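PDB 7K4O: carboxylic ester hydrolase from Aspergillus niger, which probably hydrolyses ester bonds of tannins and related phenolic esters as a serine hydrolase of the tannase family. Local coordinates for residues D274-E279 with I303-K307; Q73-W79 with S117-G123; A516-R520 with S538-H543. All coordinates share one frame; numbering follows the deposited sequence.

Interaction 1: D274-E279 with I303-K307; sequences DISTIE and IEVAK
Lys-307 reaches from helix 300-310 to Asp-274, just before the 3-10 segment 275-278, closing a salt bridge in which NZ lies 2.9 Å from Asp-274 OD1. That same oxygen also holds an Asx turn, because it accepts the backbone N-H of Ser-276, two residues on, at 2.8 Å. The two donors come from opposite faces of the carboxylate: the ammonium from the syn side, 31° out of the plane, and the amide from above the other face. OD1 is thus gripped between them, and the two hydrogen bonds probably limit rotation of the carboxylate. The ammonium has a second acceptor, Ser-276 OG, at 3.1 Å from NZ. Lys-307 gets there with its chain extended beyond CG. The carbonyl O of Asp-274 is also doubly used, by the N and OG1 of Thr-277, and the hydroxyl lies in the carbonyl plane.

Beneath these polar groups the contact is apolar. Ile-275 runs past the lysine in the opposite direction, its CD1 3.7 Å from Lys-307 CG and equally close to Ala-306 CB. A chi1 of 64°, between the backbone N and the carbonyl carbon, puts CG1 against the lysine stem, and the extended chi2 carries CD1 on toward Ala-306. The 3-10 segment is thereby packed on helix 300-310, while Ile-275 and Ile-278 also touch Thr-248 of helix 238-252. At the far end Ile-303 crosses Glu-279 at about a right angle, placing its CD1 3.4 Å from Glu-279 CB.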
loop_
_atom_site.group_PDB
_atom_site.type_symbol
_atom_site.label_atom_id
_atom_site.label_comp_id
_atom_site.label_asym_id
_atom_site.label_seq_id
_atom_site.Cartn_x
_atom_site.Cartn_y
_atom_site.Cartn_z
ATOM N N ASP A 274 12.682 20.844 16.163
ATOM C CA ASP A 274 13.597 21.463 15.175
ATOM C C ASP A 274 14.848 20.624 15.079
ATOM O O ASP A 274 15.606 20.569 16.084
ATOM C CB ASP A 274 13.950 22.886 15.595
ATOM C CG ASP A 274 14.757 23.650 14.553
ATOM O OD1 ASP A 274 15.366 23.020 13.678
ATOM O OD2 ASP A 274 14.779 24.883 14.656
ATOM N N ILE A 275 15.117 20.015 13.927
ATOM C CA ILE A 275 16.256 19.081 13.802
ATOM C C ILE A 275 17.578 19.876 13.785
ATOM O O ILE A 275 18.629 19.219 13.845
ATOM C CB ILE A 275 16.154 18.152 12.573
ATOM C CG1 ILE A 275 16.207 18.914 11.249
ATOM C CG2 ILE A 275 14.913 17.257 12.670
ATOM C CD1 ILE A 275 16.376 18.013 10.068
ATOM N N SER A 276 17.536 21.201 13.691
ATOM C CA SER A 276 18.777 22.039 13.837
ATOM C C SER A 276 19.482 21.743 15.180
ATOM O O SER A 276 20.721 21.866 15.229
ATOM C CB SER A 276 18.468 23.494 13.700
ATOM O OG SER A 276 18.344 23.823 12.327
ATOM N N THR A 277 18.745 21.286 16.196
ATOM C CA THR A 277 19.298 20.901 17.522
ATOM C C THR A 277 20.223 19.699 17.396
ATOM O O THR A 277 20.958 19.405 18.367
ATOM C CB THR A 277 18.184 20.606 18.522
ATOM O OG1 THR A 277 17.448 19.476 18.040
ATOM C CG2 THR A 277 17.279 21.800 18.716
ATOM N N ILE A 278 20.221 19.003 16.269
ATOM C CA ILE A 278 21.032 17.764 16.098
ATOM C C ILE A 278 22.403 18.127 15.520
ATOM O O ILE A 278 23.286 17.263 15.502
ATOM C CB ILE A 278 20.274 16.728 15.229
ATOM C CG1 ILE A 278 18.913 16.419 15.853
ATOM C CG2 ILE A 278 21.094 15.462 15.041
ATOM C CD1 ILE A 278 17.960 15.672 14.932
ATOM N N GLU A 279 22.566 19.342 15.011
ATOM C CA GLU A 279 23.869 19.750 14.427
ATOM C C GLU A 279 24.987 19.529 15.457
ATOM O O GLU A 279 24.803 19.900 16.609
ATOM C CB GLU A 279 23.869 21.206 13.999
ATOM C CG GLU A 279 25.100 21.525 13.175
ATOM C CD GLU A 279 25.162 22.942 12.655
ATOM O OE1 GLU A 279 26.299 23.409 12.420
ATOM O OE2 GLU A 279 24.085 23.567 12.479
ATOM N N ILE A 303 21.653 18.768 7.738
ATOM C CA ILE A 303 20.381 19.264 8.310
ATOM C C ILE A 303 19.606 20.028 7.230
ATOM O O ILE A 303 18.379 19.886 7.161
ATOM C CB ILE A 303 20.650 20.099 9.571
ATOM C CG1 ILE A 303 21.017 19.160 10.714
ATOM C CG2 ILE A 303 19.467 20.989 9.900
ATOM C CD1 ILE A 303 21.571 19.869 11.903
ATOM N N GLU A 304 20.269 20.853 6.431
ATOM C CA GLU A 304 19.566 21.637 5.386
ATOM C C GLU A 304 18.916 20.662 4.371
ATOM O O GLU A 304 17.749 20.881 4.011
ATOM C CB GLU A 304 20.531 22.591 4.672
ATOM C CG GLU A 304 19.835 23.569 3.748
ATOM C CD GLU A 304 20.793 24.483 2.974
ATOM O OE1 GLU A 304 21.980 24.080 2.736
ATOM O OE2 GLU A 304 20.339 25.546 2.550
ATOM N N VAL A 305 19.645 19.651 3.937
ATOM C CA VAL A 305 19.107 18.627 3.011
ATOM C C VAL A 305 17.907 17.963 3.706
ATOM O O VAL A 305 16.824 17.871 3.073
ATOM C CB VAL A 305 20.161 17.608 2.588
ATOM C CG1 VAL A 305 19.521 16.369 1.970
ATOM C CG2 VAL A 305 21.143 18.254 1.612
ATOM N N ALA A 306 18.055 17.570 4.966
ATOM C CA ALA A 306 17.005 16.788 5.651
ATOM C C ALA A 306 15.777 17.668 5.771
ATOM O O ALA A 306 14.653 17.174 5.557
ATOM C CB ALA A 306 17.448 16.266 6.993
ATOM N N LYS A 307 15.940 18.926 6.169
ATOM C CA LYS A 307 14.785 19.800 6.385
ATOM C C LYS A 307 14.087 20.008 5.044
ATOM O O LYS A 307 12.856 20.199 5.036
ATOM C CB LYS A 307 15.169 21.168 6.945
ATOM C CG LYS A 307 15.445 21.193 8.433
ATOM C CD LYS A 307 15.500 22.614 8.927
ATOM C CE LYS A 307 15.735 22.643 10.416
ATOM N NZ LYS A 307 15.625 24.022 10.927
#

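Interaction 2: Q73-W79 with S117-G123; sequences QVLLEIW and SGMTDGG
Met-119 lies beside Glu-77, both side chains pointing the same way, and its terminal CE rests 3.7 Å from Glu-77 CD. The methionine's CG stands between the backbone N and the carbonyl carbon (chi1 69°), and from there the extended chain carries CE along the glutamate. The same carboxylate is held by Trp-79, whose NE1 donates to the anti lone pair of Glu-77 OE1 at 3.0 Å. The backbones form an antiparallel ladder: Glu-77 with Met-119 and Trp-79 with Ser-117 are hydrogen-bonded pairs, whereas Leu-76 with Thr-120 and Ile-78 with Gly-118 are non-hydrogen-bonded pairs.

Beyond Thr-120 the ladder is continued by a side chain. Asp-121 N still donates to Leu-75 O, but the return bond runs from Leu-75 N to Asp-121 OD1, 2.9 Å long and nearly straight at 174°. Gly-123 N reaches OD1 from the opposite carboxylate face, making an Asx turn that overlaps the ST turn in which Thr-120 OG1 accepts from Gly-122 N. A water bridges Asp-121 OD2 to Gln-73 O, and OD2 also accepts from Gly-126 N.

Strand 74-81 sits between strands 50-66 and 115-120 of the mixed sheet; Leu-76 and Ile-78 face helix 144-169, while Trp-79, on the other face, stacks on Tyr-57 and touches helix 108-111.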
loop_
_atom_site.group_PDB
_atom_site.type_symbol
_atom_site.label_atom_id
_atom_site.label_comp_id
_atom_site.label_asym_id
_atom_site.label_seq_id
_atom_site.Cartn_x
_atom_site.Cartn_y
_atom_site.Cartn_z
ATOM N N GLN A 73 -2.956 -14.356 -22.775
ATOM C CA GLN A 73 -3.251 -15.397 -21.775
ATOM C C GLN A 73 -3.110 -14.801 -20.370
ATOM O O GLN A 73 -2.092 -14.144 -20.043
ATOM C CB GLN A 73 -2.306 -16.589 -21.918
ATOM C CG GLN A 73 -2.721 -17.753 -21.028
ATOM C CD GLN A 73 -1.921 -19.008 -21.294
ATOM O OE1 GLN A 73 -2.413 -19.929 -21.940
ATOM N NE2 GLN A 73 -0.697 -19.046 -20.814
ATOM N N VAL A 74 -4.107 -15.058 -19.544
ATOM C CA VAL A 74 -4.128 -14.655 -18.134
ATOM C C VAL A 74 -4.204 -15.950 -17.302
ATOM O O VAL A 74 -4.969 -16.851 -17.657
ATOM C CB VAL A 74 -5.323 -13.742 -17.846
ATOM C CG1 VAL A 74 -5.280 -13.270 -16.411
ATOM C CG2 VAL A 74 -5.394 -12.545 -18.811
ATOM N N LEU A 75 -3.420 -16.039 -16.262
ATOM C CA LEU A 75 -3.478 -17.160 -15.303
ATOM C C LEU A 75 -4.111 -16.637 -13.998
ATOM O O LEU A 75 -3.715 -15.614 -13.454
ATOM C CB LEU A 75 -2.083 -17.699 -15.008
ATOM C CG LEU A 75 -1.327 -18.148 -16.241
ATOM C CD1 LEU A 75 0.062 -18.590 -15.886
ATOM C CD2 LEU A 75 -2.071 -19.238 -16.974
ATOM N N LEU A 76 -4.985 -17.457 -13.431
ATOM C CA LEU A 76 -5.483 -17.249 -12.072
ATOM C C LEU A 76 -5.028 -18.409 -11.192
ATOM O O LEU A 76 -4.916 -19.555 -11.671
ATOM C CB LEU A 76 -7.012 -17.173 -12.078
ATOM C CG LEU A 76 -7.647 -16.080 -12.927
ATOM C CD1 LEU A 76 -9.143 -16.079 -12.713
ATOM C CD2 LEU A 76 -7.062 -14.707 -12.613
ATOM N N GLU A 77 -4.791 -18.096 -9.945
ATOM C CA GLU A 77 -4.514 -19.123 -8.924
ATOM C C GLU A 77 -5.487 -18.860 -7.780
ATOM O O GLU A 77 -5.513 -17.752 -7.262
ATOM C CB GLU A 77 -3.063 -19.108 -8.435
ATOM C CG GLU A 77 -2.781 -20.163 -7.351
ATOM C CD GLU A 77 -1.292 -20.452 -7.148
ATOM O OE1 GLU A 77 -0.852 -20.622 -6.008
ATOM O OE2 GLU A 77 -0.546 -20.368 -8.177
ATOM N N ILE A 78 -6.222 -19.903 -7.387
ATOM C CA ILE A 78 -7.268 -19.773 -6.354
ATOM C C ILE A 78 -7.059 -20.937 -5.383
ATOM O O ILE A 78 -6.940 -22.069 -5.843
ATOM C CB ILE A 78 -8.670 -19.802 -7.014
ATOM C CG1 ILE A 78 -8.870 -18.556 -7.915
ATOM C CG2 ILE A 78 -9.772 -19.857 -5.958
ATOM C CD1 ILE A 78 -10.133 -18.601 -8.748
ATOM N N TRP A 79 -7.006 -20.619 -4.118
ATOM C CA TRP A 79 -6.937 -21.654 -3.063
ATOM C C TRP A 79 -8.334 -21.827 -2.477
ATOM O O TRP A 79 -8.863 -20.862 -1.925
ATOM C CB TRP A 79 -5.935 -21.283 -2.019
ATOM C CG TRP A 79 -4.505 -21.232 -2.472
ATOM C CD1 TRP A 79 -3.998 -21.410 -3.733
ATOM C CD2 TRP A 79 -3.389 -20.957 -1.622
ATOM N NE1 TRP A 79 -2.628 -21.255 -3.707
ATOM C CE2 TRP A 79 -2.232 -20.931 -2.440
ATOM C CE3 TRP A 79 -3.252 -20.679 -0.270
ATOM C CZ2 TRP A 79 -0.966 -20.701 -1.908
ATOM C CZ3 TRP A 79 -2.004 -20.423 0.260
ATOM C CH2 TRP A 79 -0.869 -20.424 -0.560
ATOM N N SER A 117 -9.643 -17.976 -1.988
ATOM C CA SER A 117 -8.669 -16.861 -2.027
ATOM C C SER A 117 -7.965 -16.856 -3.386
ATOM O O SER A 117 -7.524 -17.903 -3.861
ATOM C CB SER A 117 -7.662 -17.030 -0.915
ATOM O OG SER A 117 -8.311 -17.052 0.371
ATOM N N GLY A 118 -7.955 -15.715 -4.061
ATOM C CA GLY A 118 -7.456 -15.650 -5.439
ATOM C C GLY A 118 -6.401 -14.601 -5.703
ATOM O O GLY A 118 -6.328 -13.558 -5.037
ATOM N N MET A 119 -5.610 -14.891 -6.734
ATOM C CA MET A 119 -4.678 -13.910 -7.311
ATOM C C MET A 119 -4.607 -14.104 -8.819
ATOM O O MET A 119 -4.993 -15.155 -9.357
ATOM C CB MET A 119 -3.292 -14.066 -6.685
ATOM C CG MET A 119 -2.595 -15.343 -7.081
ATOM S SD MET A 119 -1.030 -15.407 -6.075
ATOM C CE MET A 119 -0.312 -16.851 -6.806
ATOM N N THR A 120 -4.076 -13.091 -9.488
ATOM C CA THR A 120 -3.927 -13.104 -10.947
ATOM C C THR A 120 -2.461 -12.862 -11.329
ATOM O O THR A 120 -1.697 -12.233 -10.586
ATOM C CB THR A 120 -4.818 -12.017 -11.574
ATOM O OG1 THR A 120 -4.677 -12.019 -12.997
ATOM C CG2 THR A 120 -4.575 -10.635 -11.039
ATOM N N ASP A 121 -2.126 -13.310 -12.518
ATOM C CA ASP A 121 -0.841 -12.918 -13.135
ATOM C C ASP A 121 -1.013 -11.700 -14.037
ATOM O O ASP A 121 -0.026 -11.287 -14.620
ATOM C CB ASP A 121 -0.161 -14.055 -13.882
ATOM C CG ASP A 121 -0.537 -14.245 -15.322
ATOM O OD1 ASP A 121 -1.636 -13.808 -15.754
ATOM O OD2 ASP A 121 0.293 -14.903 -16.037
ATOM N N GLY A 122 -2.235 -11.187 -14.207
ATOM C CA GLY A 122 -2.417 -9.938 -14.960
ATOM C C GLY A 122 -2.278 -10.068 -16.450
ATOM O O GLY A 122 -2.408 -9.016 -17.152
ATOM N N GLY A 123 -2.044 -11.264 -16.972
ATOM C CA GLY A 123 -1.701 -11.474 -18.388
ATOM C C GLY A 123 -0.221 -11.274 -18.670
ATOM O O GLY A 123 0.131 -11.216 -19.864
HETATM O O HOH W 1 0.050 -14.932 -18.610
HETATM O O HOH W 2 -1.118 -12.057 -22.304
#

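Interaction 3: A516-R520 with S538-H543; sequences AWPLR and SIDSWH
Trp-517 drives the edge of its six-membered ring toward the face of the five-membered ring of Trp-542, a T-shaped pair with centroids 4.8 Å apart and planes at 78°. CH2 and CZ3 do the touching, each 3.4 Å from Trp-542 CD1. Along the same indole edge, CZ2 has His-543 NE2 at 3.8 Å, near the ring plane. Ile-539 fills in beside them: its CG2 is 4.2 Å from Trp-517 CZ2, and its CD1 packs 4.0 Å from Pro-518 CB. The proline follows a cis peptide bond and folds back, so that its CB lies over one face of the Trp-517 ring. Residues 516-519 form a type VIa beta turn, closed by Leu-519 N to Ala-516 O, that links strand 511-514 to strand 520-524, and the contact seats it against residues 538-543, on and after helix 536-541.

Arg-520 adds a second approach to Trp-542. Its chain is bent at chi2 and chi3, which curls the guanidinium back until NH1 donates to Leu-519 O at 2.9 Å. The guanidinium plane stands 82° from the Trp-542 ring, with Arg-520 NE 3.9 Å from Trp-542 NE1. Both of these nitrogens bind Asp-267 OD2 of helix 266-272, the arginine by a salt bridge, and Arg-520 NH2 is taken by Thr-459 OG1 on strand 455-460. On the other indole, Trp-517 NE1 donates to Glu-432 OE2, which also has a weak bond with His-543 NE2. Glu-432 belongs to helix 425-438, whose Ile-428 touches Trp-517, Trp-542 and His-543.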
loop_
_atom_site.group_PDB
_atom_site.type_symbol
_atom_site.label_atom_id
_atom_site.label_comp_id
_atom_site.label_asym_id
_atom_site.label_seq_id
_atom_site.Cartn_x
_atom_site.Cartn_y
_atom_site.Cartn_z
ATOM N N ALA A 516 -8.809 5.933 15.119
ATOM C CA ALA A 516 -9.401 6.228 13.802
ATOM C C ALA A 516 -9.271 7.715 13.554
ATOM O O ALA A 516 -9.730 8.530 14.379
ATOM C CB ALA A 516 -10.851 5.834 13.744
ATOM N N TRP A 517 -8.681 8.051 12.419
ATOM C CA TRP A 517 -8.649 9.434 11.901
ATOM C C TRP A 517 -10.036 10.017 12.001
ATOM O O TRP A 517 -11.022 9.359 11.684
ATOM C CB TRP A 517 -8.153 9.421 10.430
ATOM C CG TRP A 517 -8.034 10.790 9.842
ATOM C CD1 TRP A 517 -8.930 11.436 9.059
ATOM C CD2 TRP A 517 -6.983 11.740 10.119
ATOM N NE1 TRP A 517 -8.501 12.719 8.810
ATOM C CE2 TRP A 517 -7.328 12.931 9.470
ATOM C CE3 TRP A 517 -5.835 11.707 10.919
ATOM C CZ2 TRP A 517 -6.547 14.085 9.566
ATOM C CZ3 TRP A 517 -5.033 12.835 10.980
ATOM C CH2 TRP A 517 -5.414 14.005 10.336
ATOM N N PRO A 518 -10.233 11.297 12.377
ATOM C CA PRO A 518 -9.175 12.281 12.671
ATOM C C PRO A 518 -8.717 12.401 14.127
ATOM O O PRO A 518 -7.983 13.344 14.443
ATOM C CB PRO A 518 -9.881 13.584 12.287
ATOM C CG PRO A 518 -11.312 13.359 12.690
ATOM C CD PRO A 518 -11.556 11.898 12.379
ATOM N N LEU A 519 -9.070 11.417 14.947
ATOM C CA LEU A 519 -8.549 11.354 16.323
ATOM C C LEU A 519 -7.089 10.924 16.262
ATOM O O LEU A 519 -6.653 10.211 15.323
ATOM C CB LEU A 519 -9.408 10.376 17.147
ATOM C CG LEU A 519 -10.897 10.728 17.225
ATOM C CD1 LEU A 519 -11.652 9.624 17.956
ATOM C CD2 LEU A 519 -11.106 12.069 17.922
ATOM N N ARG A 520 -6.310 11.326 17.269
ATOM C CA ARG A 520 -4.898 10.913 17.417
ATOM C C ARG A 520 -4.687 10.263 18.786
ATOM O O ARG A 520 -5.426 10.599 19.729
ATOM C CB ARG A 520 -3.926 12.103 17.349
ATOM C CG ARG A 520 -4.077 13.070 16.198
ATOM C CD ARG A 520 -4.071 12.430 14.834
ATOM N NE ARG A 520 -2.903 11.633 14.540
ATOM C CZ ARG A 520 -2.959 10.368 14.071
ATOM N NH1 ARG A 520 -4.130 9.759 13.885
ATOM N NH2 ARG A 520 -1.853 9.741 13.795
ATOM N N SER A 538 -2.868 19.381 15.473
ATOM C CA SER A 538 -2.316 18.140 14.882
ATOM C C SER A 538 -3.048 17.848 13.563
ATOM O O SER A 538 -2.361 17.508 12.603
ATOM C CB SER A 538 -2.436 16.994 15.851
ATOM O OG SER A 538 -1.562 17.172 16.956
ATOM N N ILE A 539 -4.379 17.920 13.562
ATOM C CA ILE A 539 -5.159 17.576 12.342
ATOM C C ILE A 539 -4.668 18.485 11.220
ATOM O O ILE A 539 -4.442 17.998 10.109
ATOM C CB ILE A 539 -6.656 17.700 12.606
ATOM C CG1 ILE A 539 -7.096 16.590 13.565
ATOM C CG2 ILE A 539 -7.463 17.738 11.326
ATOM C CD1 ILE A 539 -8.427 16.852 14.178
ATOM N N ASP A 540 -4.487 19.774 11.517
ATOM C CA ASP A 540 -4.102 20.763 10.472
ATOM C C ASP A 540 -2.729 20.418 9.919
ATOM O O ASP A 540 -2.488 20.730 8.736
ATOM C CB ASP A 540 -4.117 22.192 11.006
ATOM C CG ASP A 540 -5.481 22.747 11.333
ATOM O OD1 ASP A 540 -6.520 22.117 11.006
ATOM O OD2 ASP A 540 -5.506 23.804 12.020
ATOM N N SER A 541 -1.830 19.819 10.698
ATOM C CA SER A 541 -0.453 19.493 10.249
ATOM C C SER A 541 -0.471 18.427 9.142
ATOM O O SER A 541 0.527 18.301 8.453
ATOM C CB SER A 541 0.450 19.064 11.334
ATOM O OG SER A 541 0.155 17.752 11.821
ATOM N N TRP A 542 -1.574 17.675 9.026
ATOM C CA TRP A 542 -1.687 16.579 8.030
ATOM C C TRP A 542 -2.321 17.088 6.740
ATOM O O TRP A 542 -2.555 16.239 5.835
ATOM C CB TRP A 542 -2.555 15.433 8.578
ATOM C CG TRP A 542 -1.949 14.611 9.660
ATOM C CD1 TRP A 542 -2.160 14.744 11.003
ATOM C CD2 TRP A 542 -1.099 13.465 9.503
ATOM N NE1 TRP A 542 -1.446 13.811 11.684
ATOM C CE2 TRP A 542 -0.806 12.981 10.795
ATOM C CE3 TRP A 542 -0.505 12.853 8.406
ATOM C CZ2 TRP A 542 0.039 11.901 10.999
ATOM C CZ3 TRP A 542 0.318 11.772 8.599
ATOM C CH2 TRP A 542 0.587 11.293 9.886
ATOM N N HIS A 543 -2.713 18.349 6.689
ATOM C CA HIS A 543 -3.470 18.897 5.544
ATOM C C HIS A 543 -2.552 19.835 4.777
ATOM O O HIS A 543 -1.946 20.722 5.411
ATOM C CB HIS A 543 -4.709 19.623 5.987
ATOM C CG HIS A 543 -5.748 18.733 6.594
ATOM N ND1 HIS A 543 -6.779 19.243 7.366
ATOM C CD2 HIS A 543 -5.947 17.394 6.511
ATOM C CE1 HIS A 543 -7.571 18.242 7.740
ATOM N NE2 HIS A 543 -7.080 17.092 7.239
#

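How the interactions relate
The three contacts follow one another along the chain without nesting, and none touches another. Interactions 1 and 3 are the closer pair, with centres 24 Å apart and nearest atoms about 13 Å apart. Helix 266-272 connects them: it leads into the 3-10 segment of interaction 1 and touches residues of interaction 3 through Asp-267. Interaction 2 is on the opposite side of the chain's centre from both, its centre 48 Å from that of interaction 1 and 38 Å from that of interaction 3. None of them includes a residue lining the trihydroxybenzoate pocket, where Ser-186 and His-465 probably belong to a catalytic triad.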